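Local coordinates for GST N-terminal domain-containing protein (Pseudomonas syringae pv. tomato, PDB 3IC8) that is of unknown function but has the two-domain fold of glutathione S-transferases and so may bind glutathione or a related thiol, at residues H7-S12 with V32-I37; T11-E16 with T188-K193; L22-V27 with A78-Y83; G171-G176 with L212-G217. All coordinates share one frame; numbering follows the deposited sequence.

In the fold
Contacts 1 and 3 lie in the thioredoxin-like N-terminal domain, contact 4 in the helical C-terminal domain, and contact 2 bridges the two. Contact 1 pairs strands 4-8 and 28-33; contact 3 fastens the end of the intervening helix 16-25 to residues 78-83, its centre about 23 Å from that of contact 1. Contact 2 continues from the loop that ends the first segment of contact 1, sharing Thr11 and Ser12, and reaches helix 180-193. That helix touches helix 206-216 of contact 4, about 17 Å from contact 2 between centres. Contact 3 is nested within the chain loop closed by contact 2. Contacts 1 and 2 meet the second subunit, contacts 3 and 4 the third.

Contact 1 of 4, residues H7-S12 with V32-I37; sequences HHYPTS and VTIPSI
Ile34 sets CG1 between its own backbone N and carbonyl carbon (chi1 60°), which folds the branch back over the main chain of His8: CG1 comes to 3.3 Å from His8 O, while CD1 rests against the carbonyl carbon of the same residue. Tyr9 places CG on the far side from its N (chi1 -166°), which turns the ring toward residues 34-36, where Ile34 O meets the ring edge near its plane, 3.5 Å from Tyr9 CD1. The phenol itself goes on to a hydrogen bond with Asp203 of the second subunit.

Behind these groups the two strands run parallel. His8 grips the neighbouring strand twice, its N bonding to Val32 O at 3.1 Å and its O taking the N-H of Ile34 at 3.2 Å. On one face of the sheet His7 and Val32 lie side by side and point the same way, with Val32 CG2 over the rim of the imidazole face and CB making an off-centre CH-pi contact. On the other face Thr33 crosses Pro10 at about a right angle, CG2 being 3.6 Å from Pro10 CD. This is the parallel strand pair of the beta-alpha-beta unit that opens the thioredoxin-like domain, helix 16-25 making the crossover.

The His7 ring has distinct ends: NE2 bonds to Gln57 OE1, whereas ND1 sits 3.5 Å from Val32 CG1. If the Gln57 amide is placed correctly, NE2 carries the proton, and ND1 faces the valine methyl, which is consistent with a neutral imidazole.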
loop_
_atom_site.group_PDB
_atom_site.type_symbol
_atom_site.label_atom_id
_atom_site.label_comp_id
_atom_site.label_asym_id
_atom_site.label_seq_id
_atom_site.Cartn_x
_atom_site.Cartn_y
_atom_site.Cartn_z
ATOM N N HIS A 7 11.945 -27.873 -0.410
ATOM C CA HIS A 7 13.047 -28.043 0.495
ATOM C C HIS A 7 13.933 -26.824 0.342
ATOM O O HIS A 7 14.490 -26.594 -0.697
ATOM C CB HIS A 7 13.845 -29.266 0.091
ATOM C CG HIS A 7 13.105 -30.550 0.229
ATOM N ND1 HIS A 7 13.303 -31.400 1.281
ATOM C CD2 HIS A 7 12.184 -31.140 -0.557
ATOM C CE1 HIS A 7 12.529 -32.451 1.149
ATOM N NE2 HIS A 7 11.838 -32.316 0.043
ATOM N N HIS A 8 14.047 -26.030 1.386
ATOM C CA HIS A 8 14.777 -24.790 1.298
ATOM C C HIS A 8 15.287 -24.286 2.613
ATOM O O HIS A 8 14.958 -24.793 3.636
ATOM C CB HIS A 8 13.938 -23.724 0.642
ATOM C CG HIS A 8 12.820 -23.237 1.487
ATOM N ND1 HIS A 8 11.881 -24.076 2.016
ATOM C CD2 HIS A 8 12.477 -21.997 1.876
ATOM C CE1 HIS A 8 11.019 -23.378 2.715
ATOM N NE2 HIS A 8 11.352 -22.113 2.634
ATOM N N TYR A 9 16.100 -23.261 2.566
ATOM C CA TYR A 9 16.520 -22.647 3.777
ATOM C C TYR A 9 15.779 -21.358 3.825
ATOM O O TYR A 9 15.966 -20.505 3.024
ATOM C CB TYR A 9 18.019 -22.436 3.752
ATOM C CG TYR A 9 18.632 -22.102 5.074
ATOM C CD1 TYR A 9 18.805 -23.050 6.048
ATOM C CD2 TYR A 9 19.043 -20.833 5.341
ATOM C CE1 TYR A 9 19.349 -22.732 7.225
ATOM C CE2 TYR A 9 19.585 -20.519 6.511
ATOM C CZ TYR A 9 19.737 -21.462 7.448
ATOM O OH TYR A 9 20.287 -21.108 8.610
ATOM N N PRO A 10 14.929 -21.241 4.811
ATOM C CA PRO A 10 13.917 -20.205 4.891
ATOM C C PRO A 10 14.419 -18.781 4.974
ATOM O O PRO A 10 13.774 -17.908 4.485
ATOM C CB PRO A 10 13.164 -20.593 6.130
ATOM C CG PRO A 10 13.283 -22.002 6.159
ATOM C CD PRO A 10 14.626 -22.332 5.723
ATOM N N THR A 11 15.543 -18.559 5.609
ATOM C CA THR A 11 16.062 -17.231 5.740
ATOM C C THR A 11 17.047 -16.866 4.652
ATOM O O THR A 11 17.587 -15.806 4.664
ATOM C CB THR A 11 16.687 -17.019 7.096
ATOM O OG1 THR A 11 17.584 -18.076 7.372
ATOM C CG2 THR A 11 15.650 -17.013 8.129
ATOM N N SER A 12 17.268 -17.758 3.714
ATOM C CA SER A 12 18.218 -17.503 2.664
ATOM C C SER A 12 17.654 -16.611 1.587
ATOM O O SER A 12 16.631 -16.857 1.039
ATOM C CB SER A 12 18.703 -18.809 2.074
ATOM O OG SER A 12 19.513 -18.590 0.963
ATOM N N VAL A 32 9.896 -27.634 3.889
ATOM C CA VAL A 32 10.835 -28.452 4.596
ATOM C C VAL A 32 12.043 -27.610 4.814
ATOM O O VAL A 32 12.616 -27.124 3.892
ATOM C CB VAL A 32 11.257 -29.679 3.802
ATOM C CG1 VAL A 32 12.274 -30.437 4.535
ATOM C CG2 VAL A 32 10.122 -30.544 3.547
ATOM N N THR A 33 12.433 -27.434 6.057
ATOM C CA THR A 33 13.606 -26.648 6.343
ATOM C C THR A 33 14.844 -27.499 6.381
ATOM O O THR A 33 15.017 -28.317 7.226
ATOM C CB THR A 33 13.483 -25.966 7.681
ATOM O OG1 THR A 33 12.354 -25.106 7.674
ATOM C CG2 THR A 33 14.686 -25.171 7.952
ATOM N N ILE A 34 15.721 -27.285 5.432
ATOM C CA ILE A 34 16.957 -28.011 5.334
ATOM C C ILE A 34 18.012 -27.451 6.239
ATOM O O ILE A 34 17.876 -26.367 6.729
ATOM C CB ILE A 34 17.467 -27.956 3.929
ATOM C CG1 ILE A 34 17.713 -26.526 3.527
ATOM C CG2 ILE A 34 16.472 -28.532 2.994
ATOM C CD1 ILE A 34 18.169 -26.430 2.195
ATOM N N PRO A 35 19.086 -28.189 6.418
ATOM C CA PRO A 35 20.245 -27.712 7.156
ATOM C C PRO A 35 21.197 -26.876 6.313
ATOM O O PRO A 35 21.353 -27.147 5.156
ATOM C CB PRO A 35 20.924 -29.004 7.578
ATOM C CG PRO A 35 20.345 -30.038 6.791
ATOM C CD PRO A 35 18.988 -29.642 6.473
ATOM N N SER A 36 21.788 -25.845 6.888
ATOM C CA SER A 36 22.928 -25.185 6.295
ATOM C C SER A 36 24.154 -26.080 6.293
ATOM O O SER A 36 24.952 -26.064 5.388
ATOM C CB SER A 36 23.237 -23.878 7.012
ATOM O OG SER A 36 23.010 -23.974 8.387
ATOM N N ILE A 37 24.292 -26.830 7.366
ATOM C CA ILE A 37 25.429 -27.673 7.662
ATOM C C ILE A 37 25.499 -28.910 6.810
ATOM O O ILE A 37 24.472 -29.470 6.498
ATOM C CB ILE A 37 25.275 -28.167 9.065
ATOM C CG1 ILE A 37 26.014 -27.260 10.020
ATOM C CG2 ILE A 37 25.734 -29.553 9.164
ATOM C CD1 ILE A 37 25.150 -26.256 10.608
#

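Contact 2 of 4, residues T11-E16 with T188-K193; sequences TSLFAE and TLWFLK
Phe191 is buried, wedged into the angle between Leu13 and Phe14. Phe191 CE1 lies 3.6 Å from Leu13 CB, and Phe191 CZ stands over the centre of the Phe14 ring, 3.8 Å above that plane. The pair is T-shaped: the edge of Phe191 addresses the face of Phe14, the planes are 66° apart and the centroids 5.0 Å. Leu13 CD1 also touches the CD1-CE1 side of the Phe191 ring, so one leucine serves both this ring and the next.

That next ring is Trp190, whose CG stands anti to the backbone N (chi1 170°), carrying the indole to the other side of Leu13. Together the two aromatics attach helix 180-193 of the helical domain to the loop between strand 4-8 and helix 16-25 of the thioredoxin-like domain, a domain interface of the glutathione S-transferase fold.

Trp190, by contrast, stays partly exposed and is touched at its pyrrole end. Glu16 CG makes a CH-pi contact over one face of the pyrrole ring, 3.5 Å from Trp190 NE1, and Leu13 CD2 comes obliquely to 3.6 Å from the same Trp190 NE1. The benzene half runs on past both residues. Apolar carbons thus bury the indole N-H, which has no acceptor in the model. The carboxylate of Glu16 points past the ring to His220 and Arg19, while Trp190 of the second subunit packs on Thr11.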
loop_
_atom_site.group_PDB
_atom_site.type_symbol
_atom_site.label_atom_id
_atom_site.label_comp_id
_atom_site.label_asym_id
_atom_site.label_seq_id
_atom_site.Cartn_x
_atom_site.Cartn_y
_atom_site.Cartn_z
ATOM N N THR A 11 15.543 -18.559 5.609
ATOM C CA THR A 11 16.062 -17.231 5.740
ATOM C C THR A 11 17.047 -16.866 4.652
ATOM O O THR A 11 17.587 -15.806 4.664
ATOM C CB THR A 11 16.687 -17.019 7.096
ATOM O OG1 THR A 11 17.584 -18.076 7.372
ATOM C CG2 THR A 11 15.650 -17.013 8.129
ATOM N N SER A 12 17.268 -17.758 3.714
ATOM C CA SER A 12 18.218 -17.503 2.664
ATOM C C SER A 12 17.654 -16.611 1.587
ATOM O O SER A 12 16.631 -16.857 1.039
ATOM C CB SER A 12 18.703 -18.809 2.074
ATOM O OG SER A 12 19.513 -18.590 0.963
ATOM N N LEU A 13 18.380 -15.559 1.299
ATOM C CA LEU A 13 18.086 -14.627 0.246
ATOM C C LEU A 13 18.134 -15.318 -1.070
ATOM O O LEU A 13 17.464 -14.953 -1.976
ATOM C CB LEU A 13 19.091 -13.506 0.245
ATOM C CG LEU A 13 19.164 -12.599 1.448
ATOM C CD1 LEU A 13 20.432 -11.879 1.395
ATOM C CD2 LEU A 13 18.057 -11.643 1.403
ATOM N N PHE A 14 18.968 -16.323 -1.151
ATOM C CA PHE A 14 19.150 -17.099 -2.348
ATOM C C PHE A 14 17.946 -17.929 -2.747
ATOM O O PHE A 14 17.777 -18.248 -3.889
ATOM C CB PHE A 14 20.428 -17.911 -2.272
ATOM C CG PHE A 14 21.668 -17.085 -2.340
ATOM C CD1 PHE A 14 22.301 -16.862 -3.513
ATOM C CD2 PHE A 14 22.190 -16.525 -1.217
ATOM C CE1 PHE A 14 23.398 -16.111 -3.552
ATOM C CE2 PHE A 14 23.288 -15.779 -1.273
ATOM C CZ PHE A 14 23.891 -15.574 -2.428
ATOM N N ALA A 15 17.112 -18.261 -1.780
ATOM C CA ALA A 15 15.945 -19.064 -1.980
ATOM C C ALA A 15 14.671 -18.272 -2.147
ATOM O O ALA A 15 13.622 -18.834 -2.171
ATOM C CB ALA A 15 15.801 -20.008 -0.864
ATOM N N GLU A 16 14.767 -16.965 -2.201
ATOM C CA GLU A 16 13.611 -16.111 -2.349
ATOM C C GLU A 16 12.866 -16.244 -3.654
ATOM O O GLU A 16 11.684 -16.170 -3.689
ATOM C CB GLU A 16 13.970 -14.671 -2.047
ATOM C CG GLU A 16 12.830 -13.735 -2.004
ATOM C CD GLU A 16 11.945 -13.885 -0.795
ATOM O OE1 GLU A 16 10.954 -13.173 -0.759
ATOM O OE2 GLU A 16 12.217 -14.688 0.098
ATOM N N THR A 188 17.232 -10.457 -8.279
ATOM C CA THR A 188 18.506 -9.770 -8.176
ATOM C C THR A 188 18.417 -8.490 -7.377
ATOM O O THR A 188 19.255 -8.198 -6.594
ATOM C CB THR A 188 19.206 -9.517 -9.572
ATOM O OG1 THR A 188 18.724 -8.333 -10.191
ATOM C CG2 THR A 188 19.013 -10.633 -10.483
ATOM N N LEU A 189 17.365 -7.737 -7.592
ATOM C CA LEU A 189 17.125 -6.488 -6.910
ATOM C C LEU A 189 16.865 -6.638 -5.428
ATOM O O LEU A 189 17.094 -5.756 -4.668
ATOM C CB LEU A 189 15.993 -5.757 -7.566
ATOM C CG LEU A 189 16.256 -5.529 -9.024
ATOM C CD1 LEU A 189 15.277 -4.599 -9.543
ATOM C CD2 LEU A 189 17.613 -5.007 -9.245
ATOM N N TRP A 190 16.350 -7.782 -5.058
ATOM C CA TRP A 190 16.011 -8.099 -3.709
ATOM C C TRP A 190 17.267 -8.086 -2.855
ATOM O O TRP A 190 17.241 -7.681 -1.727
ATOM C CB TRP A 190 15.289 -9.433 -3.693
ATOM C CG TRP A 190 15.072 -10.028 -2.399
ATOM C CD1 TRP A 190 15.602 -11.151 -1.948
ATOM C CD2 TRP A 190 14.220 -9.547 -1.385
ATOM N NE1 TRP A 190 15.165 -11.417 -0.706
ATOM C CE2 TRP A 190 14.305 -10.435 -0.333
ATOM C CE3 TRP A 190 13.403 -8.434 -1.261
ATOM C CZ2 TRP A 190 13.622 -10.255 0.827
ATOM C CZ3 TRP A 190 12.718 -8.262 -0.115
ATOM C CH2 TRP A 190 12.829 -9.163 0.919
ATOM N N PHE A 191 18.375 -8.520 -3.423
ATOM C CA PHE A 191 19.638 -8.469 -2.728
ATOM C C PHE A 191 20.039 -7.037 -2.414
ATOM O O PHE A 191 20.479 -6.758 -1.343
ATOM C CB PHE A 191 20.740 -9.156 -3.540
ATOM C CG PHE A 191 20.683 -10.642 -3.512
ATOM C CD1 PHE A 191 21.349 -11.353 -2.562
ATOM C CD2 PHE A 191 19.975 -11.330 -4.443
ATOM C CE1 PHE A 191 21.296 -12.706 -2.549
ATOM C CE2 PHE A 191 19.910 -12.668 -4.416
ATOM C CZ PHE A 191 20.569 -13.359 -3.474
ATOM N N LEU A 192 19.877 -6.136 -3.359
ATOM C CA LEU A 192 20.235 -4.748 -3.170
ATOM C C LEU A 192 19.426 -4.040 -2.108
ATOM O O LEU A 192 19.935 -3.241 -1.397
ATOM C CB LEU A 192 20.197 -3.977 -4.463
ATOM C CG LEU A 192 21.266 -4.085 -5.544
ATOM C CD1 LEU A 192 22.639 -4.399 -5.121
ATOM C CD2 LEU A 192 20.838 -4.928 -6.646
ATOM N N LYS A 193 18.163 -4.382 -2.005
ATOM C CA LYS A 193 17.239 -3.799 -1.071
ATOM C C LYS A 193 17.568 -4.070 0.389
ATOM O O LYS A 193 17.107 -3.403 1.241
ATOM C CB LYS A 193 15.840 -4.266 -1.383
ATOM C CG LYS A 193 15.283 -3.738 -2.654
ATOM C CD LYS A 193 14.990 -2.276 -2.576
ATOM C CE LYS A 193 13.589 -2.033 -2.144
ATOM N NZ LYS A 193 13.291 -0.623 -2.069
#

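Contact 3 of 4, residues L22-V27 with A78-Y83; sequences LGFKGV and ASPAFY
Lys25 and Pro80 mark the closest approach of the two backbones, their CA atoms 6.4 Å apart, where the last turn of helix 16-25 faces a loop that is extended from Ser79 to Ala81. The helix stops just beyond, in a Schellman motif with Gly26 at positive phi (60°), and the loop bends at the cis peptide bond before Pro80.

Phe24, with CG anti to its N (chi1 175°), extends its ring between Pro80 and Phe82. Pro80 CG lies over one face of the Phe24 ring in a CH-pi contact, 4.0 Å from its centroid. Phe82 is nearly parallel to Phe24 but slid well aside, so the rings barely overlap, although Phe82 CE1 reaches 3.3 Å from Phe24 CD2. Lys25 runs its chain past Phe82, CE being 3.6 Å from CE2, and delivers NZ to Pro80 O at 2.7 Å, tilted 22° from the carbonyl plane. Lys77 O and Glu74 share this ammonium, which probably makes it a well-neutralised charge; Glu74 also accepts the N-H of Phe82.

Residues 78-83 lead from helix 66-76 to helix 88-110, so the contact pins the interdomain linker of a glutathione S-transferase fold against the first helix of its thioredoxin-like domain.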
loop_
_atom_site.group_PDB
_atom_site.type_symbol
_atom_site.label_atom_id
_atom_site.label_comp_id
_atom_site.label_asym_id
_atom_site.label_seq_id
_atom_site.Cartn_x
_atom_site.Cartn_y
_atom_site.Cartn_z
ATOM N N LEU A 22 6.169 -19.679 -5.924
ATOM C CA LEU A 22 5.037 -20.279 -5.288
ATOM C C LEU A 22 3.929 -19.291 -5.045
ATOM O O LEU A 22 2.801 -19.623 -5.147
ATOM C CB LEU A 22 5.443 -21.033 -4.039
ATOM C CG LEU A 22 6.276 -22.260 -4.352
ATOM C CD1 LEU A 22 6.923 -22.815 -3.156
ATOM C CD2 LEU A 22 5.501 -23.278 -4.998
ATOM N N GLY A 23 4.265 -18.069 -4.716
ATOM C CA GLY A 23 3.277 -17.037 -4.547
ATOM C C GLY A 23 2.498 -16.640 -5.774
ATOM O O GLY A 23 1.325 -16.428 -5.708
ATOM N N PHE A 24 3.185 -16.523 -6.890
ATOM C CA PHE A 24 2.605 -16.150 -8.145
ATOM C C PHE A 24 1.605 -17.201 -8.579
ATOM O O PHE A 24 0.560 -16.898 -9.046
ATOM C CB PHE A 24 3.752 -15.967 -9.132
ATOM C CG PHE A 24 3.344 -15.697 -10.526
ATOM C CD1 PHE A 24 2.854 -14.484 -10.898
ATOM C CD2 PHE A 24 3.499 -16.641 -11.468
ATOM C CE1 PHE A 24 2.522 -14.254 -12.138
ATOM C CE2 PHE A 24 3.155 -16.388 -12.723
ATOM C CZ PHE A 24 2.676 -15.199 -13.055
ATOM N N LYS A 25 1.951 -18.446 -8.380
ATOM C CA LYS A 25 1.073 -19.556 -8.649
ATOM C C LYS A 25 -0.138 -19.723 -7.717
ATOM O O LYS A 25 -1.073 -20.373 -8.071
ATOM C CB LYS A 25 1.860 -20.846 -8.756
ATOM C CG LYS A 25 2.640 -20.980 -10.009
ATOM C CD LYS A 25 1.796 -20.946 -11.219
ATOM C CE LYS A 25 2.626 -21.294 -12.409
ATOM N NZ LYS A 25 1.954 -21.129 -13.680
ATOM N N GLY A 26 -0.123 -19.124 -6.544
ATOM C CA GLY A 26 -1.198 -19.287 -5.596
ATOM C C GLY A 26 -1.491 -20.692 -5.117
ATOM O O GLY A 26 -2.623 -21.080 -4.973
ATOM N N VAL A 27 -0.445 -21.444 -4.859
ATOM C CA VAL A 27 -0.543 -22.835 -4.561
ATOM C C VAL A 27 -0.229 -23.008 -3.111
ATOM O O VAL A 27 0.374 -22.178 -2.523
ATOM C CB VAL A 27 0.476 -23.620 -5.354
ATOM C CG1 VAL A 27 -0.068 -23.999 -6.672
ATOM C CG2 VAL A 27 1.721 -22.826 -5.516
ATOM N N ALA A 78 -1.602 -24.008 -14.652
ATOM C CA ALA A 78 -1.266 -23.304 -15.867
ATOM C C ALA A 78 -1.300 -21.805 -15.807
ATOM O O ALA A 78 -0.498 -21.165 -16.401
ATOM C CB ALA A 78 -2.113 -23.774 -16.976
ATOM N N SER A 79 -2.270 -21.255 -15.121
ATOM C CA SER A 79 -2.460 -19.832 -15.077
ATOM C C SER A 79 -2.494 -19.401 -13.640
ATOM O O SER A 79 -3.013 -20.107 -12.823
ATOM C CB SER A 79 -3.769 -19.499 -15.764
ATOM O OG SER A 79 -4.100 -18.145 -15.629
ATOM N N PRO A 80 -1.921 -18.258 -13.316
ATOM C CA PRO A 80 -1.236 -17.399 -14.262
ATOM C C PRO A 80 0.060 -18.005 -14.742
ATOM O O PRO A 80 0.657 -18.761 -14.057
ATOM C CB PRO A 80 -0.949 -16.167 -13.434
ATOM C CG PRO A 80 -0.834 -16.635 -12.123
ATOM C CD PRO A 80 -1.749 -17.768 -11.954
ATOM N N ALA A 81 0.486 -17.645 -15.930
ATOM C CA ALA A 81 1.573 -18.331 -16.575
ATOM C C ALA A 81 2.913 -17.683 -16.428
ATOM O O ALA A 81 3.069 -16.506 -16.600
ATOM C CB ALA A 81 1.271 -18.542 -18.012
ATOM N N PHE A 82 3.876 -18.511 -16.105
ATOM C CA PHE A 82 5.268 -18.174 -16.173
ATOM C C PHE A 82 5.695 -17.896 -17.586
ATOM O O PHE A 82 6.495 -17.049 -17.806
ATOM C CB PHE A 82 6.121 -19.282 -15.604
ATOM C CG PHE A 82 6.177 -19.303 -14.130
ATOM C CD1 PHE A 82 6.320 -18.165 -13.425
ATOM C CD2 PHE A 82 6.069 -20.465 -13.456
ATOM C CE1 PHE A 82 6.367 -18.208 -12.105
ATOM C CE2 PHE A 82 6.119 -20.483 -12.145
ATOM C CZ PHE A 82 6.259 -19.364 -11.476
ATOM N N TYR A 83 5.161 -18.609 -18.558
ATOM C CA TYR A 83 5.529 -18.351 -19.933
ATOM C C TYR A 83 4.377 -18.042 -20.829
ATOM O O TYR A 83 3.829 -18.909 -21.429
ATOM C CB TYR A 83 6.237 -19.556 -20.499
ATOM C CG TYR A 83 7.369 -20.025 -19.680
ATOM C CD1 TYR A 83 7.178 -20.942 -18.698
ATOM C CD2 TYR A 83 8.632 -19.553 -19.889
ATOM C CE1 TYR A 83 8.175 -21.359 -17.964
ATOM C CE2 TYR A 83 9.646 -19.982 -19.148
ATOM C CZ TYR A 83 9.407 -20.885 -18.180
ATOM O OH TYR A 83 10.406 -21.342 -17.416
#

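Contact 4 of 4, residues G171-G176 with L212-G217; sequences GDFLFG and LDRVLG
Arg214 reaches from helix 206-216 to Asp172, where the carboxylate sets one oxygen over the guanidinium face. Asp172 OD1 stands toward the rim of that face, 3.6 Å from Arg214 NE. With the carboxylate and guanidinium planes 62° apart and no N-H aimed at the oxygen, this salt bridge rests on charge alone. Arg214 NH1 also comes within 2.8 Å of Asp172 O, brought there by the bend of the side chain at chi3 (-85°).

Beside the charges the contact turns apolar. Arg214 CD touches Phe173 CZ at 3.8 Å, approaching the ring obliquely, and Val215 CG2 meets the ring edge, 4.2 Å from Phe173 CE2. The guanidinium is too far from the ring for more than a weak cation-pi attraction.

Further out, Phe173 starts a type I turn ending at Gly176 and is backed by Pro178 and Asp182, while Val215 leans on Phe183 and Ala186 of helix 180-193. Asp225 and Ser224 of the third subunit pack on Asp172 and Phe173. The loop is anchored by Asp182, whose carboxylate accepts the N-H of Leu174, consistent with the N-capping region of the glutathione S-transferase C-terminal domain, where an aspartate near the helix start bonds back to the preceding loop.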
loop_
_atom_site.group_PDB
_atom_site.type_symbol
_atom_site.label_atom_id
_atom_site.label_comp_id
_atom_site.label_asym_id
_atom_site.label_seq_id
_atom_site.Cartn_x
_atom_site.Cartn_y
_atom_site.Cartn_z
ATOM N N GLY A 171 3.901 0.161 -18.247
ATOM C CA GLY A 171 3.606 -1.248 -18.348
ATOM C C GLY A 171 3.719 -1.899 -17.000
ATOM O O GLY A 171 4.598 -1.581 -16.259
ATOM N N ASP A 172 2.808 -2.780 -16.663
ATOM C CA ASP A 172 2.846 -3.396 -15.363
ATOM C C ASP A 172 4.059 -4.281 -15.118
ATOM O O ASP A 172 4.627 -4.270 -14.068
ATOM C CB ASP A 172 1.536 -4.136 -15.079
ATOM C CG ASP A 172 0.453 -3.218 -14.610
ATOM O OD1 ASP A 172 0.746 -2.326 -13.836
ATOM O OD2 ASP A 172 -0.687 -3.362 -15.027
ATOM N N PHE A 173 4.418 -5.049 -16.121
ATOM C CA PHE A 173 5.432 -6.061 -16.033
ATOM C C PHE A 173 6.325 -6.034 -17.254
ATOM O O PHE A 173 6.091 -5.290 -18.161
ATOM C CB PHE A 173 4.811 -7.421 -15.846
ATOM C CG PHE A 173 4.026 -7.547 -14.609
ATOM C CD1 PHE A 173 2.684 -7.363 -14.618
ATOM C CD2 PHE A 173 4.619 -7.849 -13.439
ATOM C CE1 PHE A 173 1.979 -7.476 -13.502
ATOM C CE2 PHE A 173 3.895 -7.964 -12.327
ATOM C CZ PHE A 173 2.576 -7.771 -12.358
ATOM N N LEU A 174 7.378 -6.821 -17.236
ATOM C CA LEU A 174 8.396 -6.776 -18.261
ATOM C C LEU A 174 7.903 -7.166 -19.640
ATOM O O LEU A 174 8.322 -6.625 -20.616
ATOM C CB LEU A 174 9.606 -7.620 -17.871
ATOM C CG LEU A 174 10.387 -7.243 -16.627
ATOM C CD1 LEU A 174 11.410 -8.225 -16.385
ATOM C CD2 LEU A 174 11.000 -5.947 -16.761
ATOM N N PHE A 175 7.000 -8.114 -19.695
ATOM C CA PHE A 175 6.460 -8.568 -20.939
ATOM C C PHE A 175 4.996 -8.267 -21.062
ATOM O O PHE A 175 4.306 -8.977 -21.706
ATOM C CB PHE A 175 6.698 -10.038 -21.122
ATOM C CG PHE A 175 8.064 -10.365 -21.534
ATOM C CD1 PHE A 175 9.030 -10.619 -20.618
ATOM C CD2 PHE A 175 8.392 -10.439 -22.853
ATOM C CE1 PHE A 175 10.263 -10.924 -21.000
ATOM C CE2 PHE A 175 9.635 -10.744 -23.219
ATOM C CZ PHE A 175 10.567 -10.979 -22.294
ATOM N N GLY A 176 4.518 -7.206 -20.453
ATOM C CA GLY A 176 3.104 -6.967 -20.475
ATOM C C GLY A 176 2.477 -7.658 -19.305
ATOM O O GLY A 176 2.305 -7.102 -18.268
ATOM N N LEU A 212 9.169 -3.196 -8.800
ATOM C CA LEU A 212 9.736 -4.193 -7.946
ATOM C C LEU A 212 8.811 -4.566 -6.802
ATOM O O LEU A 212 8.687 -5.706 -6.482
ATOM C CB LEU A 212 11.105 -3.759 -7.457
ATOM C CG LEU A 212 11.750 -4.635 -6.412
ATOM C CD1 LEU A 212 12.013 -5.987 -6.905
ATOM C CD2 LEU A 212 12.972 -4.042 -5.916
ATOM N N ASP A 213 8.164 -3.586 -6.207
ATOM C CA ASP A 213 7.227 -3.823 -5.131
ATOM C C ASP A 213 6.042 -4.601 -5.600
ATOM O O ASP A 213 5.500 -5.393 -4.890
ATOM C CB ASP A 213 6.826 -2.542 -4.444
ATOM C CG ASP A 213 7.939 -1.947 -3.670
ATOM O OD1 ASP A 213 8.853 -2.678 -3.314
ATOM O OD2 ASP A 213 7.929 -0.741 -3.427
ATOM N N ARG A 214 5.640 -4.365 -6.818
ATOM C CA ARG A 214 4.579 -5.120 -7.395
ATOM C C ARG A 214 4.917 -6.591 -7.545
ATOM O O ARG A 214 4.126 -7.438 -7.257
ATOM C CB ARG A 214 4.286 -4.529 -8.754
ATOM C CG ARG A 214 2.921 -4.733 -9.265
ATOM C CD ARG A 214 2.811 -4.327 -10.699
ATOM N NE ARG A 214 2.556 -2.925 -10.816
ATOM C CZ ARG A 214 3.336 -2.054 -11.424
ATOM N NH1 ARG A 214 4.452 -2.425 -12.014
ATOM N NH2 ARG A 214 2.984 -0.792 -11.439
ATOM N N VAL A 215 6.101 -6.887 -8.030
ATOM C CA VAL A 215 6.552 -8.248 -8.191
ATOM C C VAL A 215 6.726 -8.997 -6.886
ATOM O O VAL A 215 6.446 -10.145 -6.804
ATOM C CB VAL A 215 7.803 -8.325 -9.043
ATOM C CG1 VAL A 215 8.178 -9.703 -9.298
ATOM C CG2 VAL A 215 7.585 -7.643 -10.327
ATOM N N LEU A 216 7.231 -8.319 -5.877
ATOM C CA LEU A 216 7.402 -8.849 -4.537
ATOM C C LEU A 216 6.078 -9.091 -3.834
ATOM O O LEU A 216 5.980 -9.879 -2.951
ATOM C CB LEU A 216 8.282 -7.925 -3.710
ATOM C CG LEU A 216 9.793 -8.078 -3.659
ATOM C CD1 LEU A 216 10.331 -8.865 -4.740
ATOM C CD2 LEU A 216 10.462 -6.776 -3.644
ATOM N N GLY A 217 5.054 -8.389 -4.266
ATOM C CA GLY A 217 3.734 -8.404 -3.686
ATOM C C GLY A 217 2.890 -9.612 -3.932
ATOM O O GLY A 217 1.853 -9.756 -3.338
#